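Local structure of PilY2 protein (Pseudomonas aeruginosa, 3TDQ) at residues G40-S43 with L44-V47; V23-H27 with R28-L32; E79-E82 with M83-E87; E15-V18 with E19-L22. The protein probably takes part in the assembly of type 4 fimbriae, the surface pili of the bacterium, though its molecular role is not established. One frame throughout, in Å; residues are numbered along the deposited sequence. Where two conformers were deposited one is given.

Contact 1. Residues G40-S43 with L44-V47; sequences GMPS and LFQV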
ATOM      1  N   GLY A  40      -7.810  -1.222  10.672  1.00 38.23           N
ATOM      2  CA  GLY A  40      -8.034  -1.080  12.110  1.00 39.83           C
ATOM      3  C   GLY A  40      -6.877  -1.452  13.032  1.00 45.62           C
ATOM      4  O   GLY A  40      -7.023  -1.381  14.251  1.00 47.51           O
HETATM    5  N   MSE A  41      -5.711  -1.822  12.479  1.00 41.28           N
HETATM    6  CA  MSE A  41      -4.550  -2.244  13.275  1.00 41.50           C
HETATM    7  C   MSE A  41      -3.331  -1.324  13.066  1.00 37.99           C
HETATM    8  O   MSE A  41      -2.952  -1.094  11.914  1.00 35.17           O
HETATM    9  CB  MSE A  41      -4.155  -3.685  12.903  1.00 45.54           C
HETATM   10  CG  MSE A  41      -5.252  -4.710  13.151  1.00 57.27           C
HETATM   11 SE   MSE A  41      -4.810  -6.402  12.333  0.75 69.49          SE
HETATM   12  CE  MSE A  41      -4.789  -5.879  10.423  1.00 65.26           C
ATOM     13  N   PRO A  42      -2.648  -0.856  14.143  1.00 31.19           N
ATOM     14  CA  PRO A  42      -1.450  -0.015  13.941  1.00 28.95           C
ATOM     15  C   PRO A  42      -0.380  -0.767  13.152  1.00 28.80           C
ATOM     16  O   PRO A  42      -0.040  -1.917  13.470  1.00 27.26           O
ATOM     17  CB  PRO A  42      -0.991   0.330  15.374  1.00 31.39           C
ATOM     18  CG  PRO A  42      -2.197   0.128  16.205  1.00 37.09           C
ATOM     19  CD  PRO A  42      -2.945  -1.023  15.575  1.00 32.21           C
ATOM     20  N   SER A  43       0.119  -0.140  12.078  1.00 25.27           N
ATOM     21  CA  SER A  43       1.154  -0.751  11.214  1.00 25.25           C
ATOM     22  C   SER A  43       2.441  -1.078  11.987  1.00 28.09           C
ATOM     23  O   SER A  43       3.193  -1.961  11.583  1.00 27.79           O
ATOM     24  CB  SER A  43       1.482   0.165  10.038  1.00 27.34           C
ATOM     25  OG  SER A  43       0.315   0.445   9.278  1.00 32.14           O
ATOM     26  N   LEU A  44       2.689  -0.367  13.105  1.00 25.08           N
ATOM     27  CA  LEU A  44       3.847  -0.599  13.967  1.00 24.75           C
ATOM     28  C   LEU A  44       3.926  -2.075  14.434  1.00 31.46           C
ATOM     29  O   LEU A  44       5.017  -2.619  14.563  1.00 32.34           O
ATOM     30  CB  LEU A  44       3.760   0.342  15.187  1.00 24.46           C
ATOM     31  CG  LEU A  44       4.919   0.284  16.195  1.00 28.33           C
ATOM     32  CD1 LEU A  44       6.229   0.760  15.584  1.00 26.70           C
ATOM     33  CD2 LEU A  44       4.586   1.075  17.439  1.00 32.92           C
ATOM     34  N   PHE A  45       2.771  -2.723  14.635  1.00 28.55           N
ATOM     35  CA  PHE A  45       2.717  -4.101  15.108  1.00 29.60           C
ATOM     36  C   PHE A  45       2.590  -5.110  13.973  1.00 36.03           C
ATOM     37  O   PHE A  45       2.639  -6.308  14.235  1.00 37.66           O
ATOM     38  CB  PHE A  45       1.575  -4.274  16.126  1.00 32.31           C
ATOM     39  CG  PHE A  45       1.841  -3.470  17.379  1.00 35.24           C
ATOM     40  CD1 PHE A  45       2.650  -3.977  18.396  1.00 39.34           C
ATOM     41  CD2 PHE A  45       1.294  -2.198  17.540  1.00 38.80           C
ATOM     42  CE1 PHE A  45       2.912  -3.221  19.549  1.00 41.05           C
ATOM     43  CE2 PHE A  45       1.569  -1.436  18.682  1.00 42.53           C
ATOM     44  CZ  PHE A  45       2.362  -1.959  19.689  1.00 41.22           C
ATOM     45  N   GLN A  46       2.504  -4.644  12.715  1.00 31.26           N
ATOM     46  CA  GLN A  46       2.411  -5.503  11.531  1.00 30.14           C
ATOM     47  C   GLN A  46       3.772  -5.689  10.862  1.00 32.89           C
ATOM     48  O   GLN A  46       4.070  -6.793  10.394  1.00 31.98           O
ATOM     49  CB  GLN A  46       1.410  -4.923  10.515  1.00 31.01           C
ATOM     50  CG  GLN A  46      -0.023  -4.879  11.039  1.00 40.38           C
ATOM     51  CD  GLN A  46      -0.541  -6.217  11.510  1.00 64.08           C
ATOM     52  OE1 GLN A  46      -0.782  -7.140  10.718  1.00 61.23           O
ATOM     53  NE2 GLN A  46      -0.809  -6.324  12.797  1.00 59.50           N
ATOM     54  N   VAL A  47       4.587  -4.613  10.787  1.00 29.15           N
ATOM     55  CA  VAL A  47       5.924  -4.706  10.197  1.00 28.38           C
ATOM     56  C   VAL A  47       6.826  -5.537  11.115  1.00 31.90           C
ATOM     57  O   VAL A  47       6.648  -5.541  12.329  1.00 31.19           O
ATOM     58  CB  VAL A  47       6.567  -3.340   9.829  1.00 31.46           C
ATOM     59  CG1 VAL A  47       5.768  -2.647   8.729  1.00 30.33           C
ATOM     60  CG2 VAL A  47       6.745  -2.430  11.049  1.00 31.41           C
TER

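Contact 2. Residues V23-H27 with R28-L32; sequences VDIDH and RLYRL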
ATOM      1  N   VAL A  23      10.890   2.566  13.558  1.00 23.47           N
ATOM      2  CA  VAL A  23      11.097   1.513  12.592  1.00 23.68           C
ATOM      3  C   VAL A  23      12.422   1.815  11.862  1.00 28.44           C
ATOM      4  O   VAL A  23      12.721   2.960  11.500  1.00 27.43           O
ATOM      5  CB  VAL A  23       9.886   1.285  11.648  1.00 27.00           C
ATOM      6  CG1 VAL A  23       9.697   2.436  10.659  1.00 26.23           C
ATOM      7  CG2 VAL A  23      10.016  -0.040  10.897  1.00 26.78           C
ATOM      8  N   ASP A  24      13.223   0.778  11.725  1.00 26.11           N
ATOM      9  CA  ASP A  24      14.509   0.830  11.039  1.00 25.39           C
ATOM     10  C   ASP A  24      14.320   0.172   9.665  1.00 28.34           C
ATOM     11  O   ASP A  24      14.045  -1.032   9.571  1.00 27.70           O
ATOM     12  CB  ASP A  24      15.565   0.124  11.911  1.00 25.95           C
ATOM     13  CG  ASP A  24      16.889  -0.262  11.296  1.00 30.74           C
ATOM     14  OD1 ASP A  24      17.065  -0.064  10.066  1.00 31.22           O
ATOM     15  OD2 ASP A  24      17.732  -0.807  12.029  1.00 33.46           O
ATOM     16  N   ILE A  25      14.460   0.978   8.613  1.00 25.20           N
ATOM     17  CA  ILE A  25      14.341   0.563   7.210  1.00 24.96           C
ATOM     18  C   ILE A  25      15.661   0.895   6.522  1.00 28.87           C
ATOM     19  O   ILE A  25      16.034   2.075   6.464  1.00 27.70           O
ATOM     20  CB  ILE A  25      13.120   1.245   6.497  1.00 26.76           C
ATOM     21  CG1 ILE A  25      11.789   0.917   7.225  1.00 26.27           C
ATOM     22  CG2 ILE A  25      13.043   0.837   5.006  1.00 27.13           C
ATOM     23  CD1 ILE A  25      10.619   1.810   6.805  1.00 26.37           C
ATOM     24  N   ASP A  26      16.382  -0.144   6.025  1.00 26.69           N
ATOM     25  CA  ASP A  26      17.686   0.022   5.341  1.00 26.87           C
ATOM     26  C   ASP A  26      18.662   0.871   6.197  1.00 32.11           C
ATOM     27  O   ASP A  26      19.416   1.682   5.655  1.00 31.73           O
ATOM     28  CB  ASP A  26      17.526   0.646   3.933  1.00 28.36           C
ATOM     29  CG  ASP A  26      16.666  -0.140   2.929  1.00 38.14           C
ATOM     30  OD1 ASP A  26      16.455  -1.352   3.143  1.00 36.82           O
ATOM     31  OD2 ASP A  26      16.235   0.462   1.918  1.00 44.45           O
ATOM     32  N   HIS A  27      18.639   0.671   7.536  1.00 27.80           N
ATOM     33  CA  HIS A  27      19.532   1.316   8.518  1.00 28.14           C
ATOM     34  C   HIS A  27      19.253   2.809   8.717  1.00 29.41           C
ATOM     35  O   HIS A  27      20.072   3.492   9.330  1.00 28.69           O
ATOM     36  CB  HIS A  27      21.026   1.066   8.190  1.00 29.73           C
ATOM     37  CG  HIS A  27      21.283  -0.338   7.744  1.00 34.00           C
ATOM     38  ND1 HIS A  27      21.102  -1.412   8.604  1.00 36.19           N
ATOM     39  CD2 HIS A  27      21.611  -0.807   6.517  1.00 36.60           C
ATOM     40  CE1 HIS A  27      21.357  -2.493   7.883  1.00 36.31           C
ATOM     41  NE2 HIS A  27      21.675  -2.176   6.621  1.00 36.88           N
ATOM     42  N   ARG A  28      18.103   3.306   8.236  1.00 25.99           N
ATOM     43  CA  ARG A  28      17.611   4.667   8.519  1.00 26.00           C
ATOM     44  C   ARG A  28      16.465   4.530   9.521  1.00 29.50           C
ATOM     45  O   ARG A  28      15.805   3.489   9.532  1.00 29.79           O
ATOM     46  CB  ARG A  28      17.148   5.406   7.249  1.00 24.32           C
ATOM     47  CG  ARG A  28      18.279   5.972   6.384  1.00 32.45           C
ATOM     48  CD  ARG A  28      18.902   4.927   5.488  1.00 43.49           C
ATOM     49  NE  ARG A  28      19.988   5.478   4.676  1.00 46.72           N
ATOM     50  CZ  ARG A  28      20.807   4.751   3.927  1.00 54.16           C
ATOM     51  NH1 ARG A  28      20.695   3.426   3.899  1.00 39.55           N
ATOM     52  NH2 ARG A  28      21.765   5.337   3.224  1.00 40.56           N
ATOM     53  N   LEU A  29      16.216   5.546  10.347  1.00 25.06           N
ATOM     54  CA  LEU A  29      15.129   5.476  11.343  1.00 24.24           C
ATOM     55  C   LEU A  29      14.006   6.428  11.021  1.00 29.20           C
ATOM     56  O   LEU A  29      14.230   7.552  10.556  1.00 26.17           O
ATOM     57  CB  LEU A  29      15.645   5.793  12.757  1.00 25.14           C
ATOM     58  CG  LEU A  29      16.603   4.765  13.369  1.00 29.11           C
ATOM     59  CD1 LEU A  29      17.165   5.284  14.631  1.00 29.60           C
ATOM     60  CD2 LEU A  29      15.883   3.441  13.671  1.00 27.80           C
ATOM     61  N   TYR A  30      12.773   5.945  11.264  1.00 25.55           N
ATOM     62  CA  TYR A  30      11.567   6.695  11.049  1.00 24.78           C
ATOM     63  C   TYR A  30      10.652   6.549  12.226  1.00 29.06           C
ATOM     64  O   TYR A  30      10.647   5.491  12.864  1.00 28.32           O
ATOM     65  CB  TYR A  30      10.810   6.150   9.802  1.00 25.24           C
ATOM     66  CG  TYR A  30      11.607   6.210   8.523  1.00 25.45           C
ATOM     67  CD1 TYR A  30      12.470   5.171   8.168  1.00 25.55           C
ATOM     68  CD2 TYR A  30      11.530   7.321   7.681  1.00 26.17           C
ATOM     69  CE1 TYR A  30      13.245   5.236   7.013  1.00 27.16           C
ATOM     70  CE2 TYR A  30      12.291   7.387   6.510  1.00 27.84           C
ATOM     71  CZ  TYR A  30      13.143   6.336   6.180  1.00 33.70           C
ATOM     72  OH  TYR A  30      13.918   6.361   5.050  1.00 36.72           O
ATOM     73  N   ARG A  31       9.837   7.575  12.480  1.00 24.75           N
ATOM     74  CA  ARG A  31       8.818   7.493  13.513  0.50 25.03           C
ATOM     75  C   ARG A  31       7.635   6.768  12.898  1.00 28.94           C
ATOM     76  O   ARG A  31       7.234   7.101  11.782  1.00 27.79           O
ATOM     77  CB  ARG A  31       8.412   8.894  14.025  0.50 26.32           C
ATOM     78  CG  ARG A  31       7.375   8.881  15.165  0.50 30.51           C
ATOM     79  CD  ARG A  31       7.995   8.568  16.528  0.50 37.21           C
ATOM     80  NE  ARG A  31       9.057   9.516  16.865  0.50 40.54           N
ATOM     81  CZ  ARG A  31      10.004   9.297  17.763  0.50 49.23           C
ATOM     82  NH1 ARG A  31      10.026   8.164  18.454  0.50 39.51           N
ATOM     83  NH2 ARG A  31      10.939  10.211  17.982  0.50 33.45           N
ATOM     84  N   LEU A  32       7.103   5.759  13.588  1.00 25.77           N
ATOM     85  CA  LEU A  32       5.936   5.027  13.114  1.00 24.62           C
ATOM     86  C   LEU A  32       4.898   5.106  14.258  1.00 27.49           C
ATOM     87  O   LEU A  32       4.906   4.281  15.164  1.00 26.63           O
ATOM     88  CB  LEU A  32       6.293   3.596  12.690  1.00 24.36           C
ATOM     89  CG  LEU A  32       5.176   2.714  12.115  1.00 26.66           C
ATOM     90  CD1 LEU A  32       4.381   3.421  11.013  1.00 25.11           C
ATOM     91  CD2 LEU A  32       5.769   1.446  11.545  1.00 24.41           C
TER
HETATM   92  O   HOH W   1      15.431   4.141   4.016  1.00 48.77           O

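Contact 3. Residues E79-E82 with M83-E87; sequences ELAE and MIEKE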
ATOM      1  N   GLU A  79       0.773 -11.507  -9.780  1.00 27.91           N
ATOM      2  CA  GLU A  79       0.119 -11.238 -11.067  1.00 28.98           C
ATOM      3  C   GLU A  79       1.165 -11.011 -12.177  1.00 32.34           C
ATOM      4  O   GLU A  79       0.915 -11.426 -13.301  1.00 32.40           O
ATOM      5  CB  GLU A  79      -0.807 -10.024 -10.981  1.00 30.40           C
ATOM      6  CG  GLU A  79      -2.074 -10.287 -10.189  1.00 35.15           C
ATOM      7  CD  GLU A  79      -3.035  -9.117 -10.225  1.00 38.54           C
ATOM      8  OE1 GLU A  79      -2.601  -7.977 -10.510  1.00 33.93           O
ATOM      9  OE2 GLU A  79      -4.234  -9.346  -9.969  1.00 34.95           O
ATOM     10  N   LEU A  80       2.327 -10.387 -11.861  1.00 29.23           N
ATOM     11  CA  LEU A  80       3.387 -10.173 -12.866  1.00 30.70           C
ATOM     12  C   LEU A  80       3.941 -11.524 -13.353  1.00 35.20           C
ATOM     13  O   LEU A  80       4.193 -11.669 -14.548  1.00 36.44           O
ATOM     14  CB  LEU A  80       4.522  -9.243 -12.355  1.00 30.88           C
ATOM     15  CG  LEU A  80       5.707  -8.925 -13.343  1.00 35.36           C
ATOM     16  CD1 LEU A  80       5.202  -8.302 -14.684  1.00 34.56           C
ATOM     17  CD2 LEU A  80       6.713  -7.972 -12.698  1.00 37.70           C
ATOM     18  N   ALA A  81       4.051 -12.535 -12.455  1.00 31.22           N
ATOM     19  CA  ALA A  81       4.483 -13.888 -12.832  1.00 30.94           C
ATOM     20  C   ALA A  81       3.453 -14.538 -13.781  1.00 34.55           C
ATOM     21  O   ALA A  81       3.830 -15.131 -14.792  1.00 32.57           O
ATOM     22  CB  ALA A  81       4.679 -14.748 -11.591  1.00 31.41           C
ATOM     23  N   GLU A  82       2.161 -14.374 -13.487  1.00 32.56           N
ATOM     24  CA  GLU A  82       1.062 -14.868 -14.337  1.00 34.45           C
ATOM     25  C   GLU A  82       1.136 -14.202 -15.726  1.00 41.94           C
ATOM     26  O   GLU A  82       0.994 -14.886 -16.741  1.00 42.58           O
ATOM     27  CB  GLU A  82      -0.289 -14.580 -13.661  1.00 35.81           C
ATOM     28  CG  GLU A  82      -1.396 -15.522 -14.085  1.00 55.11           C
ATOM     29  CD  GLU A  82      -2.784 -15.205 -13.552  1.00 88.67           C
ATOM     30  OE1 GLU A  82      -2.900 -14.404 -12.595  1.00 89.37           O
ATOM     31  OE2 GLU A  82      -3.758 -15.779 -14.091  1.00 85.60           O
HETATM   32  N   MSE A  83       1.409 -12.878 -15.757  1.00 40.79           N
HETATM   33  CA  MSE A  83       1.576 -12.100 -16.983  1.00 43.78           C
HETATM   34  C   MSE A  83       2.767 -12.637 -17.812  1.00 43.67           C
HETATM   35  O   MSE A  83       2.612 -12.874 -19.004  1.00 43.22           O
HETATM   36  CB  MSE A  83       1.790 -10.617 -16.638  1.00 48.03           C
HETATM   37  CG  MSE A  83       1.590  -9.665 -17.818  1.00 60.43           C
HETATM   38 SE   MSE A  83       1.927  -7.783 -17.312  0.75 73.73          SE
HETATM   39  CE  MSE A  83       0.498  -7.566 -15.916  1.00 69.07           C
ATOM     40  N   ILE A  84       3.936 -12.843 -17.179  1.00 37.72           N
ATOM     41  CA  ILE A  84       5.140 -13.354 -17.859  1.00 37.75           C
ATOM     42  C   ILE A  84       4.883 -14.792 -18.401  1.00 40.68           C
ATOM     43  O   ILE A  84       5.330 -15.101 -19.497  1.00 41.68           O
ATOM     44  CB  ILE A  84       6.385 -13.252 -16.922  1.00 40.42           C
ATOM     45  CG1 ILE A  84       6.734 -11.769 -16.646  1.00 39.25           C
ATOM     46  CG2 ILE A  84       7.605 -13.983 -17.504  1.00 42.87           C
ATOM     47  CD1 ILE A  84       7.733 -11.536 -15.441  1.00 41.55           C
ATOM     48  N   GLU A  85       4.109 -15.623 -17.682  1.00 36.03           N
ATOM     49  CA  GLU A  85       3.763 -16.983 -18.096  1.00 36.58           C
ATOM     50  C   GLU A  85       2.828 -16.988 -19.328  1.00 44.96           C
ATOM     51  O   GLU A  85       2.927 -17.901 -20.155  1.00 45.19           O
ATOM     52  CB  GLU A  85       3.110 -17.757 -16.942  1.00 37.35           C
ATOM     53  CG  GLU A  85       4.052 -18.191 -15.818  1.00 43.10           C
ATOM     54  CD  GLU A  85       3.353 -18.521 -14.506  1.00 52.76           C
ATOM     55  OE1 GLU A  85       2.159 -18.891 -14.556  1.00 53.43           O
ATOM     56  OE2 GLU A  85       3.985 -18.407 -13.429  1.00 33.58           O
ATOM     57  N   LYS A  86       1.929 -15.985 -19.436  1.00 43.54           N
ATOM     58  CA  LYS A  86       0.986 -15.822 -20.557  1.00 45.31           C
ATOM     59  C   LYS A  86       1.690 -15.234 -21.780  1.00 51.07           C
ATOM     60  O   LYS A  86       1.312 -15.546 -22.899  1.00 51.96           O
ATOM     61  CB  LYS A  86      -0.193 -14.913 -20.167  1.00 47.78           C
ATOM     62  CG  LYS A  86      -1.262 -15.570 -19.303  1.00 66.69           C
ATOM     63  CD  LYS A  86      -2.315 -14.536 -18.888  1.00 76.73           C
ATOM     64  CE  LYS A  86      -3.573 -15.147 -18.310  1.00 87.96           C
ATOM     65  NZ  LYS A  86      -3.395 -15.590 -16.902  1.00 92.60           N
ATOM     66  N   GLU A  87       2.695 -14.365 -21.566  1.00 47.97           N
ATOM     67  CA  GLU A  87       3.467 -13.730 -22.638  1.00 71.84           C
ATOM     68  C   GLU A  87       4.556 -14.670 -23.137  1.00103.08           C
ATOM     69  O   GLU A  87       4.272 -15.828 -23.441  1.00 68.47           O
ATOM     70  CB  GLU A  87       4.081 -12.406 -22.158  1.00 72.65           C
TER

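Contact 4. Residues E15-V18 with E19-L22; sequences EVQV and EKNL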
ATOM      1  N   GLU A  15      14.616  -3.688  11.840  1.00 28.25           N
ATOM      2  CA  GLU A  15      14.190  -3.719  13.241  1.00 28.02           C
ATOM      3  C   GLU A  15      13.001  -2.828  13.461  1.00 30.03           C
ATOM      4  O   GLU A  15      12.769  -1.883  12.703  1.00 27.83           O
ATOM      5  CB  GLU A  15      15.328  -3.257  14.201  1.00 29.84           C
ATOM      6  CG  GLU A  15      16.288  -4.337  14.669  1.00 45.97           C
ATOM      7  CD  GLU A  15      15.707  -5.661  15.145  1.00 72.08           C
ATOM      8  OE1 GLU A  15      14.639  -5.665  15.807  1.00 57.54           O
ATOM      9  OE2 GLU A  15      16.330  -6.705  14.841  1.00 66.72           O
ATOM     10  N   VAL A  16      12.257  -3.121  14.533  1.00 28.32           N
ATOM     11  CA  VAL A  16      11.099  -2.375  14.992  1.00 28.75           C
ATOM     12  C   VAL A  16      11.244  -2.199  16.499  1.00 32.79           C
ATOM     13  O   VAL A  16      11.480  -3.185  17.217  1.00 31.11           O
ATOM     14  CB  VAL A  16       9.745  -3.047  14.645  1.00 33.87           C
ATOM     15  CG1 VAL A  16       8.577  -2.107  14.953  1.00 33.60           C
ATOM     16  CG2 VAL A  16       9.698  -3.508  13.194  1.00 33.54           C
ATOM     17  N   GLN A  17      11.095  -0.961  16.973  1.00 28.10           N
ATOM     18  CA  GLN A  17      11.133  -0.673  18.404  1.00 29.81           C
ATOM     19  C   GLN A  17       9.764  -0.125  18.777  1.00 30.64           C
ATOM     20  O   GLN A  17       9.533   1.079  18.672  1.00 28.01           O
ATOM     21  CB  GLN A  17      12.273   0.313  18.721  1.00 32.43           C
ATOM     22  CG  GLN A  17      12.843   0.071  20.085  1.00 54.82           C
ATOM     23  CD  GLN A  17      14.313   0.371  20.137  1.00 81.43           C
ATOM     24  OE1 GLN A  17      14.706   1.532  20.245  1.00 77.86           O
ATOM     25  NE2 GLN A  17      15.134  -0.656  20.240  1.00 76.70           N
ATOM     26  N   VAL A  18       8.829  -1.025  19.097  1.00 28.80           N
ATOM     27  CA  VAL A  18       7.434  -0.669  19.390  1.00 29.08           C
ATOM     28  C   VAL A  18       7.329   0.335  20.561  1.00 34.31           C
ATOM     29  O   VAL A  18       6.522   1.264  20.483  1.00 34.75           O
ATOM     30  CB  VAL A  18       6.496  -1.895  19.578  1.00 33.22           C
ATOM     31  CG1 VAL A  18       6.463  -2.764  18.316  1.00 31.63           C
ATOM     32  CG2 VAL A  18       6.852  -2.722  20.813  1.00 34.26           C
ATOM     33  N   GLU A  19       8.212   0.210  21.578  1.00 30.32           N
ATOM     34  CA  GLU A  19       8.238   1.052  22.776  1.00 30.37           C
ATOM     35  C   GLU A  19       8.585   2.510  22.466  1.00 33.28           C
ATOM     36  O   GLU A  19       8.204   3.392  23.237  1.00 31.62           O
ATOM     37  CB  GLU A  19       9.250   0.503  23.818  1.00 32.64           C
ATOM     38  CG  GLU A  19       9.021  -0.939  24.235  1.00 44.54           C
ATOM     39  CD  GLU A  19       9.742  -2.048  23.481  1.00 63.88           C
ATOM     40  OE1 GLU A  19      10.267  -1.781  22.371  1.00 42.33           O
ATOM     41  OE2 GLU A  19       9.738  -3.197  23.986  1.00 56.21           O
ATOM     42  N   LYS A  20       9.315   2.759  21.358  1.00 29.54           N
ATOM     43  CA  LYS A  20       9.722   4.110  20.985  1.00 29.77           C
ATOM     44  C   LYS A  20       9.056   4.590  19.696  1.00 31.87           C
ATOM     45  O   LYS A  20       9.403   5.659  19.201  1.00 30.59           O
ATOM     46  CB  LYS A  20      11.244   4.161  20.839  1.00 33.58           C
ATOM     47  CG  LYS A  20      11.931   4.215  22.198  1.00 55.89           C
ATOM     48  CD  LYS A  20      13.402   3.831  22.130  1.00 75.00           C
ATOM     49  CE  LYS A  20      14.168   4.286  23.366  1.00 89.62           C
ATOM     50  NZ  LYS A  20      13.744   3.610  24.634  1.00 98.81           N
ATOM     51  N   ASN A  21       8.105   3.806  19.150  1.00 27.91           N
ATOM     52  CA  ASN A  21       7.425   4.110  17.883  1.00 26.49           C
ATOM     53  C   ASN A  21       8.465   4.328  16.773  1.00 28.24           C
ATOM     54  O   ASN A  21       8.386   5.288  16.021  1.00 25.61           O
ATOM     55  CB  ASN A  21       6.483   5.340  18.022  1.00 24.66           C
ATOM     56  CG  ASN A  21       5.221   4.999  18.741  1.00 36.18           C
ATOM     57  OD1 ASN A  21       5.134   5.158  19.947  1.00 31.70           O
ATOM     58  ND2 ASN A  21       4.255   4.417  18.026  1.00 26.55           N
ATOM     59  N   LEU A  22       9.454   3.450  16.695  1.00 26.62           N
ATOM     60  CA  LEU A  22      10.499   3.582  15.684  1.00 26.22           C
ATOM     61  C   LEU A  22      10.592   2.345  14.826  1.00 28.48           C
ATOM     62  O   LEU A  22      10.442   1.221  15.314  1.00 28.77           O
ATOM     63  CB  LEU A  22      11.894   3.854  16.320  1.00 27.21           C
ATOM     64  CG  LEU A  22      12.154   5.195  16.990  1.00 33.08           C
ATOM     65  CD1 LEU A  22      13.468   5.155  17.750  1.00 33.51           C
ATOM     66  CD2 LEU A  22      12.147   6.367  15.988  1.00 34.85           C
TER

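Contact 1. Residues G40-S43 with L44-V47
The ring of Phe45 meets Pro42 at its edge. Pro42 CB lies near the ring plane, 4.0 Å from Phe45 CD2, so the two side chains touch edge-on and do not stack. Phe45 also packs on Val18, in the loop after strand 6-17 of the same chain. The amide of Gln46 is the second flat group. Its NE2 comes within 4.0 Å of Met41 SE, a selenium because the residue is selenomethionine. The two side chains cross at about a right angle. Gln46 bends at chi2 (-56°), which turns its amide back toward Met41. Its CG passes 3.8 Å from Pro42 O.

The backbone makes a tight turn just after strand 41-42, in the loop that leads to strand 52-58. Phe45 N donates to Pro42 O at 3.1 Å. Ser43 O is gripped twice. Val47 N approaches it at 3.1 Å, nearly along the C=O axis, while Gln46 N, at 3.0 Å, comes from above the carbonyl plane. The side chain of Val47 also lies close to this oxygen, with CG2 3.6 Å from Ser43 O. Ser43 and Val47 both pack on Ile69 of strand 65-71, and Leu44 packs on Val16 of strand 6-17.

Contact 2. Residues V23-H27 with R28-L32
The shortest polar bond here runs from Arg28 NH1 to Asp26 O, at 2.8 Å. The oxygen lies at the edge of the guanidinium, in its plane. Arg28 gets there by folding back over the turn: the chain bends at chi2 (81°), and CD passes 3.3 Å from Asp26 O. The bond lies within a type I' turn from Ile25 to Arg28, in which Asp26 and His27 both have positive phi. The turn makes a tight beta hairpin. It is closed by Arg28 N, which donates to Ile25 O at 3.0 Å, and Ile25 N returns a bond to Arg28 O. Val23 and Tyr30 form the next hydrogen-bonded pair, with bonds in both directions.

Val23, Ile25 and Tyr30 share one face of the hairpin. Tyr30 crosses Ile25 at about a right angle, its CE1 4.0 Å from Ile25 CB. A water in the plane of the Tyr30 ring lies 2.9 Å from Tyr30 OH and donates to Ile25 O, linking the Tyr30 hydroxyl to the turn. Leu32 CD2 reaches Val23 CB at 4.1 Å, just past the end of the strand. On the other face, Leu29 CD2 touches Asp24 CB at 3.8 Å.

Asp26 OD1 accepts from Val12 N. Strand 22-25 lies between strands 6-17 and 28-31 in the antiparallel sheet, and Val23, Ile25 and Tyr30 all pack on Ile66 of strand 65-71.

Contact 3. Residues E79-E82 with M83-E87
Glu82 and Lys86 form a salt bridge, with OE2 of Glu82 2.8 Å from NZ of Lys86. The two side chains lie side by side and point the same way. Lys86 bends at chi4 (78°), which swings its NZ to the carboxylate. Both residues are exposed, so solvent probably screens this pair.

The backbone polar atoms are paired in regular order. Met83 N donates to Glu79 O at 2.9 Å, Ile84 N to Leu80 O, and Glu85 N to Ala81 O. Lys86 N donates to Glu82 O at 3.1 Å. Glu87 N continues the series to Met83 O. The aliphatic parts of the later side chains lie close to these carbonyls: Glu85 CG is 3.2 Å from Ala81 O, and Ile84 CG1 is 3.3 Å from Leu80 O.

Leu80 makes the apolar contacts. Its CG meets Ile84 CD1 at 3.9 Å, and its CD1 lies 4.2 Å from Met83 SE, a selenium in this selenomethionine.

The carboxylate of Glu79 is satisfied by the second subunit. OE1 is hydrogen-bonded to Tyr55 OH and OE2 to Tyr30 OH, both of that subunit. Met83 packs on Arg28 of the same neighbour. The arrangement is that of a short alpha helix, with i to i+4 backbone bonds and an i to i+4 salt bridge, at the end of the modelled chain.

Contact 4. Residues E15-V18 with E19-L22
Gln17 pairs with Leu22 in a G1 beta bulge, where Asn21 and Leu22 both sit opposite the one residue. The bulge closes the turn between strands 6-17 and 22-25. The Gln17 side chain can be followed outward. Its CB faces Leu22 CB across the pair at 4.3 Å. The next carbon, CG, lies 3.9 Å from Glu19 OE1. CD comes close to the Lys20 chain, and OE1 at the tip meets Lys20 CD at 3.2 Å. Gln17 and Lys20 lie side by side and point the same way, whereas Gln17 and Glu19 cross at about a right angle. Glu19 turns back because its chain bends at chi2 (92°). That puts its carboxylate beside Val18, with OE1 3.9 Å from Val18 CG2.

Gln17 O takes two backbone bonds, from Lys20 N and from Leu22 N. They reach it from opposite faces of the carbonyl plane. The bond from Leu22 N is almost straight, at 179°, and 3.1 Å long. Gln17 N completes the pair by donating to Leu22 O at 2.8 Å. Asn21 has positive phi (54°), as the first bulge residue commonly does.

Outside the turn, the Asn21 amide nitrogen ND2 bonds to Leu32 O and to Asn34 OD1. Leu22 packs on Trp63 and Arg31, and Val16 on Leu44 and Val47. The turn holds one more backbone bond: Asn21 N reaches Val18 O at 3.3 Å, from above the carbonyl plane.

Overall arrangement
From the N terminus, contact 4 comes first and closes the turn from strand 6-17 into strand 22-25. Contact 2 follows at once and closes the next hairpin, into strand 28-31. These two adjoin in one sheet, where Asp24 N lies 2.9 Å from Glu15 O. Contact 1 is the turn after strand 41-42. It packs against both: Leu44 CA lies 3.7 Å from Leu32 CD2 of contact 2, and Leu44 CD2 lies 3.4 Å from Asn21 ND2 of contact 4. Contact 3 is the terminal helix, its centre over 30 Å from the other three. The four lie in series, with no nesting or crossing. The helix instead lies against the hairpin of the second subunit that corresponds to contact 2.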